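Local coordinates for protein Myo-inositol phosphohydrolase (Mitsuokella multacida, PDB 4WU3) that probably removes phosphate groups from phytate (inositol hexakisphosphate), and binds inositol-(1,3,4,5)-tetrakisphosphate in this structure, at residues 323-327 / 328-332; 562-565 / 566-570. The protein carries 2 engineered substitutions. All blocks are in the same frame, centred on the assembly; numbering follows the deposited sequence.

Both contacts are local, and each marks one end of a short helix. Contact 1 comes first along the chain and closes helix 321-327 at its C-terminus, where the backbone runs on into the loop before strand 339-340. Contact 2 follows far downstream and starts helix 564-573, which packs against helices 545-558 and 593-613. Their centres are 50 Å apart, on opposite sides of the chain's centre, with nearest atoms about 37 Å apart, and they share neither helix nor sheet. Their surroundings differ too: 328-332 reaches the second subunit of the assembly, whereas 562-570 is touched by no other protein chain. One helix is thus closed and another opened by separate local capping interactions in the same PTP-like phosphatase chain.

Contact 1 of 2, residues 323-327 / 328-332; sequences VWAKK and NKVNS
The amide of Asn328 turns back over the indole of Trp324, with ND2 3.1 Å above one face and offset toward its rim, ring and amide planes 41° apart. The same ND2 donates to Trp324 O at 2.8 Å, approaching from above the carbonyl plane, while Asn328 N also bonds that oxygen, so one carbonyl takes two donors from one residue. With CG beside its own backbone N (chi1 -71°), Asn328 can fold its amide over the last turn. Ring atom NE1, itself a donor, turns instead to Glu313. At the six-membered end of the indole, Trp324 CZ3 meets Val330 CG2 at 3.8 Å. Behind these contacts stands a Schellman motif: Lys329, at positive phi, lets Val330 N reach Ala325 O at 2.9 Å and Lys329 N reach Lys326 O at 3.0 Å. The motif's usual apolar pair is present as Ala325 CB and Val330 CG2, 4.2 Å apart. Beyond it, Lys329 NZ forms a salt bridge with Asp309 of the second subunit. The helix end is satisfied largely from within: Trp324 O keeps its regular helical bond and gains the side-chain amide, while Ala325 O and Lys326 O are met by Val330 N and Lys329 N.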
loop_
_atom_site.group_PDB
_atom_site.type_symbol
_atom_site.label_atom_id
_atom_site.label_comp_id
_atom_site.label_asym_id
_atom_site.label_seq_id
_atom_site.Cartn_x
_atom_site.Cartn_y
_atom_site.Cartn_z
ATOM N N VAL A 323 20.260 -0.329 -8.753
ATOM C CA VAL A 323 20.699 -1.250 -9.798
ATOM C C VAL A 323 20.636 -2.681 -9.289
ATOM O O VAL A 323 20.079 -3.561 -9.946
ATOM C CB VAL A 323 22.121 -0.906 -10.311
ATOM C CG1 VAL A 323 22.583 -1.920 -11.344
ATOM C CG2 VAL A 323 22.142 0.483 -10.929
ATOM N N TRP A 324 21.195 -2.916 -8.110
ATOM C CA TRP A 324 21.101 -4.223 -7.485
ATOM C C TRP A 324 19.632 -4.636 -7.320
ATOM O O TRP A 324 19.257 -5.770 -7.625
ATOM C CB TRP A 324 21.799 -4.194 -6.126
ATOM C CG TRP A 324 21.617 -5.435 -5.338
ATOM C CD1 TRP A 324 22.437 -6.533 -5.328
ATOM C CD2 TRP A 324 20.557 -5.717 -4.418
ATOM N NE1 TRP A 324 21.942 -7.482 -4.461
ATOM C CE2 TRP A 324 20.786 -7.005 -3.897
ATOM C CE3 TRP A 324 19.428 -5.009 -3.999
ATOM C CZ2 TRP A 324 19.933 -7.593 -2.975
ATOM C CZ3 TRP A 324 18.582 -5.595 -3.092
ATOM C CH2 TRP A 324 18.835 -6.876 -2.585
ATOM N N ALA A 325 18.802 -3.720 -6.834
ATOM C CA ALA A 325 17.412 -4.052 -6.525
ATOM C C ALA A 325 16.634 -4.430 -7.782
ATOM O O ALA A 325 15.810 -5.343 -7.754
ATOM C CB ALA A 325 16.723 -2.901 -5.812
ATOM N N LYS A 326 16.898 -3.710 -8.871
ATOM C CA LYS A 326 16.284 -3.999 -10.166
ATOM C C LYS A 326 16.667 -5.400 -10.655
ATOM O O LYS A 326 15.812 -6.196 -11.012
ATOM C CB LYS A 326 16.718 -2.953 -11.192
ATOM C CG LYS A 326 16.019 -3.058 -12.537
ATOM C CD LYS A 326 14.521 -2.853 -12.383
ATOM C CE LYS A 326 13.802 -2.893 -13.722
ATOM N NZ LYS A 326 13.678 -4.286 -14.244
ATOM N N LYS A 327 17.959 -5.699 -10.656
ATOM C CA LYS A 327 18.426 -7.014 -11.054
ATOM C C LYS A 327 17.773 -8.134 -10.237
ATOM O O LYS A 327 17.564 -9.225 -10.756
ATOM C CB LYS A 327 19.944 -7.113 -10.921
ATOM C CG LYS A 327 20.516 -8.414 -11.465
ATOM C CD LYS A 327 21.929 -8.652 -10.958
ATOM C CE LYS A 327 22.406 -10.068 -11.234
ATOM N NZ LYS A 327 22.538 -10.328 -12.695
ATOM N N ASN A 328 17.465 -7.867 -8.967
ATOM C CA ASN A 328 16.913 -8.890 -8.081
ATOM C C ASN A 328 15.404 -8.805 -7.932
ATOM O O ASN A 328 14.810 -9.521 -7.128
ATOM C CB ASN A 328 17.576 -8.819 -6.713
ATOM C CG ASN A 328 19.008 -9.287 -6.749
ATOM O OD1 ASN A 328 19.273 -10.479 -6.780
ATOM N ND2 ASN A 328 19.932 -8.354 -6.759
ATOM N N LYS A 329 14.797 -7.925 -8.719
ATOM C CA LYS A 329 13.344 -7.827 -8.806
ATOM C C LYS A 329 12.690 -7.398 -7.500
ATOM O O LYS A 329 11.526 -7.710 -7.255
ATOM C CB LYS A 329 12.748 -9.152 -9.296
ATOM C CG LYS A 329 13.188 -9.532 -10.708
ATOM C CD LYS A 329 13.250 -11.040 -10.871
ATOM C CE LYS A 329 14.212 -11.442 -11.980
ATOM N NZ LYS A 329 13.530 -12.174 -13.079
ATOM N N VAL A 330 13.433 -6.669 -6.675
ATOM C CA VAL A 330 12.896 -6.156 -5.417
ATOM C C VAL A 330 12.950 -4.622 -5.406
ATOM O O VAL A 330 12.866 -3.986 -4.357
ATOM C CB VAL A 330 13.637 -6.752 -4.201
ATOM C CG1 VAL A 330 13.431 -8.255 -4.127
ATOM C CG2 VAL A 330 15.124 -6.465 -4.282
ATOM N N ASN A 331 13.056 -4.038 -6.595
ATOM C CA ASN A 331 13.062 -2.593 -6.758
ATOM C C ASN A 331 11.715 -1.939 -6.440
ATOM O O ASN A 331 10.665 -2.558 -6.594
ATOM C CB ASN A 331 13.441 -2.237 -8.197
ATOM C CG ASN A 331 12.507 -2.865 -9.207
ATOM O OD1 ASN A 331 12.568 -4.069 -9.461
ATOM N ND2 ASN A 331 11.619 -2.063 -9.768
ATOM N N SER A 332 11.750 -0.683 -6.002
ATOM C CA SER A 332 10.539 0.116 -5.966
ATOM C C SER A 332 10.205 0.549 -7.395
ATOM O O SER A 332 11.062 0.586 -8.263
ATOM C CB SER A 332 10.691 1.344 -5.068
ATOM O OG SER A 332 11.716 2.191 -5.538
#

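Contact 2 of 2, residues 562-565 / 566-570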
loop_
_atom_site.group_PDB
_atom_site.type_symbol
_atom_site.label_atom_id
_atom_site.label_comp_id
_atom_site.label_asym_id
_atom_site.label_seq_id
_atom_site.Cartn_x
_atom_site.Cartn_y
_atom_site.Cartn_z
ATOM N N VAL A 562 8.755 48.120 -19.333
ATOM C CA VAL A 562 7.387 47.633 -19.484
ATOM C C VAL A 562 7.010 46.705 -18.323
ATOM O O VAL A 562 7.839 45.949 -17.830
ATOM C CB VAL A 562 7.224 46.914 -20.824
ATOM C CG1 VAL A 562 5.827 46.324 -20.942
ATOM C CG2 VAL A 562 7.520 47.883 -21.965
ATOM N N SER A 563 5.763 46.773 -17.869
ATOM C CA SER A 563 5.365 46.007 -16.679
ATOM C C SER A 563 5.366 44.499 -16.931
ATOM O O SER A 563 5.269 44.052 -18.072
ATOM C CB SER A 563 3.990 46.458 -16.185
ATOM O OG SER A 563 2.975 46.171 -17.133
ATOM N N LEU A 564 5.489 43.709 -15.870
ATOM C CA LEU A 564 5.444 42.260 -16.022
ATOM C C LEU A 564 4.146 41.855 -16.715
ATOM O O LEU A 564 4.148 41.113 -17.689
ATOM C CB LEU A 564 5.553 41.564 -14.677
ATOM C CG LEU A 564 5.467 40.032 -14.758
ATOM C CD1 LEU A 564 6.589 39.508 -15.635
ATOM C CD2 LEU A 564 5.551 39.405 -13.378
ATOM N N GLY A 565 3.039 42.373 -16.210
ATOM C CA GLY A 565 1.733 42.069 -16.762
ATOM C C GLY A 565 1.545 42.460 -18.217
ATOM O O GLY A 565 0.832 41.774 -18.957
ATOM N N ASP A 566 2.168 43.559 -18.644
ATOM C CA ASP A 566 2.090 43.969 -20.050
ATOM C C ASP A 566 2.890 43.022 -20.962
ATOM O O ASP A 566 2.433 42.641 -22.048
ATOM C CB ASP A 566 2.574 45.408 -20.230
ATOM C CG ASP A 566 1.523 46.434 -19.842
ATOM O OD1 ASP A 566 0.461 46.050 -19.318
ATOM O OD2 ASP A 566 1.757 47.640 -20.061
ATOM N N ILE A 567 4.076 42.636 -20.509
ATOM C CA ILE A 567 4.894 41.665 -21.234
ATOM C C ILE A 567 4.109 40.358 -21.417
ATOM O O ILE A 567 3.917 39.878 -22.539
ATOM C CB ILE A 567 6.189 41.351 -20.469
ATOM C CG1 ILE A 567 7.083 42.591 -20.364
ATOM C CG2 ILE A 567 6.931 40.202 -21.126
ATOM C CD1 ILE A 567 7.786 42.971 -21.651
ATOM N N LEU A 568 3.653 39.779 -20.315
ATOM C CA LEU A 568 2.955 38.497 -20.382
ATOM C C LEU A 568 1.687 38.615 -21.214
ATOM O O LEU A 568 1.341 37.726 -21.998
ATOM C CB LEU A 568 2.639 37.981 -18.976
ATOM C CG LEU A 568 3.884 37.707 -18.129
ATOM C CD1 LEU A 568 3.514 36.978 -16.849
ATOM C CD2 LEU A 568 4.934 36.913 -18.898
ATOM N N SER A 569 0.999 39.732 -21.057
ATOM C CA SER A 569 -0.230 39.961 -21.793
ATOM C C SER A 569 0.011 40.073 -23.306
ATOM O O SER A 569 -0.670 39.428 -24.099
ATOM C CB SER A 569 -0.932 41.200 -21.248
ATOM O OG SER A 569 -1.280 41.012 -19.879
ATOM N N ARG A 570 0.991 40.858 -23.728
ATOM C CA ARG A 570 1.204 40.980 -25.154
ATOM C C ARG A 570 1.771 39.698 -25.766
ATOM O O ARG A 570 1.374 39.319 -26.872
ATOM C CB ARG A 570 2.061 42.196 -25.491
ATOM C CG ARG A 570 3.505 42.142 -25.040
ATOM C CD ARG A 570 4.020 43.562 -24.925
ATOM N NE ARG A 570 5.466 43.648 -25.030
ATOM C CZ ARG A 570 6.127 44.793 -25.066
ATOM N NH1 ARG A 570 7.431 44.806 -25.163
ATOM N NH2 ARG A 570 5.490 45.937 -25.009
HETATM O O HOH W 1 3.867 48.657 -18.962
#
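An N-terminal cap opens helix 564-573, with Ser563 as N-cap and the Ser-x-x-Asp sequence known from capping boxes. Ser563 OG accepts from Asp566 N at 3.1 Å; its chi1 of 65° sets the hydroxyl between the backbone N and the carbonyl carbon, turned to the first helical turn. In place of the direct reciprocal bond of a capping box stands a water, which accepts a hydrogen bond from Ser563 N at 2.9 Å and donates to Asp566 OD2 at 2.6 Å. Asp566 CG lies beside its own backbone N (chi1 -79°), which brings the carboxylate back toward the cap, where its negative charge would probably favour the helix start. Replacing Asp566 with an alanine removes the carboxylate, which is likely to leave the water without this acceptor and Ser563 N more loosely held. Regular helical bonding begins with Ile567 N to Ser563 O, nearly straight at 171°. Across the cap, Val562 CG1 touches Ile567 CD1 at 3.9 Å, the hydrophobic staple between the residue before the N-cap and the fourth helical position. One turn along, Leu564 CD1 rests on Leu568 CG at 4.1 Å, the two leucines facing helices 545-558 and 593-613. Arg570, paired with Asp555 through NH1, presents one guanidinium face to Val562, whose CG1 sits 4.1 Å from NH2.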